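HRDC domain-containing protein (Bifidobacterium adolescentis ATCC 15703, PDB 3CYM) is of unknown function but is a ribonuclease D-like protein that probably trims nucleic acids from their 3' ends. Local coordinates at residues L234-A239 / E266-K271. Sequence-based numbering, arbitrary orientation.
Sequences LAIVRA and EVAKRK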
ATOM      1  N   LEU A 234      21.736  -9.818 -15.905  1.00 23.68           N
ATOM      2  CA  LEU A 234      20.501  -9.050 -15.850  1.00 21.94           C
ATOM      3  C   LEU A 234      19.418  -9.660 -16.729  1.00 20.06           C
ATOM      4  O   LEU A 234      18.259  -9.671 -16.340  1.00 20.14           O
ATOM      5  CB  LEU A 234      20.759  -7.582 -16.191  1.00 24.75           C
ATOM      6  CG  LEU A 234      21.515  -6.802 -15.105  1.00 20.03           C
ATOM      7  CD1 LEU A 234      21.935  -5.413 -15.591  1.00 19.67           C
ATOM      8  CD2 LEU A 234      20.706  -6.702 -13.809  1.00 19.71           C
ATOM      9  N   ALA A 235      19.813 -10.213 -17.876  1.00 21.03           N
ATOM     10  CA  ALA A 235      18.907 -10.983 -18.738  1.00 18.40           C
ATOM     11  C   ALA A 235      18.382 -12.245 -18.043  1.00 21.32           C
ATOM     12  O   ALA A 235      17.238 -12.637 -18.254  1.00 21.87           O
ATOM     13  CB  ALA A 235      19.592 -11.351 -20.029  1.00 18.35           C
ATOM     14  N   ILE A 236      19.222 -12.863 -17.216  1.00 19.23           N
ATOM     15  CA  ILE A 236      18.837 -14.027 -16.419  1.00 18.92           C
ATOM     16  C   ILE A 236      17.856 -13.632 -15.302  1.00 18.35           C
ATOM     17  O   ILE A 236      16.812 -14.271 -15.131  1.00 17.36           O
ATOM     18  CB  ILE A 236      20.101 -14.788 -15.877  1.00 17.14           C
ATOM     19  CG1 ILE A 236      20.832 -15.457 -17.041  1.00 14.89           C
ATOM     20  CG2 ILE A 236      19.723 -15.836 -14.840  1.00 13.80           C
ATOM     21  CD1 ILE A 236      22.250 -15.850 -16.775  1.00 13.38           C
ATOM     22  N   VAL A 237      18.191 -12.572 -14.567  1.00 16.50           N
ATOM     23  CA  VAL A 237      17.299 -11.999 -13.554  1.00 16.08           C
ATOM     24  C   VAL A 237      15.933 -11.628 -14.154  1.00 14.77           C
ATOM     25  O   VAL A 237      14.897 -11.999 -13.609  1.00 16.82           O
ATOM     26  CB  VAL A 237      17.935 -10.772 -12.862  1.00 16.49           C
ATOM     27  CG1 VAL A 237      16.925 -10.074 -11.964  1.00 15.61           C
ATOM     28  CG2 VAL A 237      19.156 -11.194 -12.051  1.00 21.55           C
ATOM     29  N   ARG A 238      15.939 -10.928 -15.286  1.00 15.53           N
ATOM     30  CA  ARG A 238      14.712 -10.592 -16.001  1.00 13.36           C
ATOM     31  C   ARG A 238      13.868 -11.817 -16.328  1.00 13.58           C
ATOM     32  O   ARG A 238      12.669 -11.828 -16.057  1.00 20.04           O
ATOM     33  CB  ARG A 238      15.020  -9.837 -17.299  1.00 13.72           C
ATOM     34  CG  ARG A 238      13.784  -9.276 -17.974  1.00 15.00           C
ATOM     35  CD  ARG A 238      14.125  -8.424 -19.180  1.00 19.70           C
ATOM     36  NE  ARG A 238      14.961  -9.130 -20.153  1.00 24.32           N
ATOM     37  CZ  ARG A 238      15.297  -8.642 -21.347  1.00 30.18           C
ATOM     38  NH1 ARG A 238      16.067  -9.353 -22.162  1.00 31.60           N
ATOM     39  NH2 ARG A 238      14.862  -7.447 -21.731  1.00 22.85           N
ATOM     40  N   ALA A 239      14.506 -12.841 -16.898  1.00 17.53           N
ATOM     41  CA  ALA A 239      13.816 -14.048 -17.356  1.00 15.70           C
ATOM     42  C   ALA A 239      13.245 -14.859 -16.189  1.00 16.59           C
ATOM     43  O   ALA A 239      12.111 -15.339 -16.261  1.00 17.26           O
ATOM     44  CB  ALA A 239      14.754 -14.900 -18.200  1.00 17.03           C
ATOM     45  N   GLU A 266      22.140 -15.702  -7.449  1.00 23.91           N
ATOM     46  CA  GLU A 266      23.137 -16.771  -7.468  1.00 22.49           C
ATOM     47  C   GLU A 266      23.335 -17.382  -8.856  1.00 24.40           C
ATOM     48  O   GLU A 266      24.472 -17.511  -9.325  1.00 22.26           O
ATOM     49  CB  GLU A 266      22.732 -17.872  -6.496  1.00 23.65           C
ATOM     50  CG  GLU A 266      23.822 -18.280  -5.549  1.00 26.96           C
ATOM     51  CD  GLU A 266      23.480 -19.536  -4.770  1.00 40.71           C
ATOM     52  OE1 GLU A 266      24.281 -20.492  -4.825  1.00 39.79           O
ATOM     53  OE2 GLU A 266      22.417 -19.570  -4.105  1.00 44.05           O
ATOM     54  N   VAL A 267      22.232 -17.734  -9.517  1.00 23.25           N
ATOM     55  CA  VAL A 267      22.308 -18.373 -10.836  1.00 23.56           C
ATOM     56  C   VAL A 267      22.636 -17.373 -11.949  1.00 23.57           C
ATOM     57  O   VAL A 267      23.163 -17.752 -12.994  1.00 19.86           O
ATOM     58  CB  VAL A 267      21.043 -19.219 -11.180  1.00 19.88           C
ATOM     59  CG1 VAL A 267      20.880 -20.356 -10.210  1.00 21.75           C
ATOM     60  CG2 VAL A 267      19.824 -18.386 -11.149  1.00 25.20           C
ATOM     61  N   ALA A 268      22.350 -16.095 -11.709  1.00 25.46           N
ATOM     62  CA  ALA A 268      22.703 -15.041 -12.659  1.00 24.29           C
ATOM     63  C   ALA A 268      24.203 -14.784 -12.630  1.00 23.28           C
ATOM     64  O   ALA A 268      24.805 -14.493 -13.661  1.00 27.86           O
ATOM     65  CB  ALA A 268      21.929 -13.769 -12.369  1.00 26.36           C
ATOM     66  N   LYS A 269      24.794 -14.905 -11.442  1.00 23.56           N
ATOM     67  CA  LYS A 269      26.243 -14.854 -11.262  1.00 18.64           C
ATOM     68  C   LYS A 269      26.918 -16.065 -11.901  1.00 19.25           C
ATOM     69  O   LYS A 269      27.814 -15.921 -12.727  1.00 18.12           O
ATOM     70  CB  LYS A 269      26.580 -14.830  -9.772  1.00 22.39           C
ATOM     71  CG  LYS A 269      26.504 -13.469  -9.112  1.00 12.27           C
ATOM     72  CD  LYS A 269      26.569 -13.672  -7.606  1.00 25.91           C
ATOM     73  CE  LYS A 269      27.048 -12.434  -6.878  1.00 23.37           C
ATOM     74  NZ  LYS A 269      26.102 -11.311  -7.090  1.00 34.63           N
ATOM     75  N   ARG A 270      26.441 -17.254 -11.542  1.00 18.62           N
ATOM     76  CA  ARG A 270      27.109 -18.499 -11.894  1.00 24.81           C
ATOM     77  C   ARG A 270      26.863 -18.969 -13.323  1.00 23.34           C
ATOM     78  O   ARG A 270      27.713 -19.647 -13.898  1.00 21.01           O
ATOM     79  CB  ARG A 270      26.705 -19.600 -10.921  1.00 22.48           C
ATOM     80  CG  ARG A 270      27.301 -19.466  -9.541  1.00 27.90           C
ATOM     81  CD  ARG A 270      27.908 -20.801  -9.157  1.00 35.26           C
ATOM     82  NE  ARG A 270      27.663 -21.161  -7.769  1.00 36.36           N
ATOM     83  CZ  ARG A 270      27.758 -22.398  -7.292  1.00 29.32           C
ATOM     84  NH1 ARG A 270      28.080 -23.407  -8.088  1.00 19.38           N
ATOM     85  NH2 ARG A 270      27.518 -22.629  -6.011  1.00 35.47           N
ATOM     86  N   LYS A 271      25.702 -18.610 -13.876  1.00 26.34           N
ATOM     87  CA  LYS A 271      25.272 -19.027 -15.223  1.00 26.87           C
ATOM     88  C   LYS A 271      25.471 -20.530 -15.537  1.00 29.72           C
ATOM     89  O   LYS A 271      26.339 -20.882 -16.342  1.00 30.72           O
ATOM     90  CB  LYS A 271      25.945 -18.166 -16.299  1.00 27.88           C
ATOM     91  CG  LYS A 271      26.001 -16.681 -15.974  1.00 27.59           C
ATOM     92  CD  LYS A 271      26.606 -15.900 -17.117  1.00 24.59           C
ATOM     93  CE  LYS A 271      26.419 -14.413 -16.925  1.00 25.44           C
ATOM     94  NZ  LYS A 271      27.000 -13.970 -15.638  1.00 12.94           N
TER
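Ile236 presses its CG2 methyl onto Ala268, 3.8 Å from the CA atom of that alanine and 3.9 Å from its CB, while the CB of Ala268 also lies 3.8 Å from Val237 CG2. The small methyl of Ala268 is thus met by one branch from each of two consecutive residues. The two methyls of Ile236 divide the work: chi1 of -69° sets CG1 beside the backbone N and CG2 anti to it, so CG2 meets Ala268 while CD1, at the end of CG1, reaches Lys271 CG, 3.9 Å away. Val267 adds a looser apolar contact, its CG2 4.5 Å from Ile236 CG2. Within the HRDC domain, a small helical bundle, this apolar seam joins helices 231-250 and 261-270, whose segments run roughly antiparallel at 147° with axes 8.6 Å apart. Lys271 leaves helical geometry with positive phi where helix 261-270 ends. Its chain bends at chi4 (57°), and NZ donates a hydrogen bond to Ala268 O (3.0 Å), nearly in line with the C=O bond; the same ammonium forms a salt bridge with Asp230, just before helix 231-250. Around this contact, Ala322 and Leu323 of helix 312-323 pack on Ile236, and Ile264 and Ile265 of helix 261-270 touch Val237.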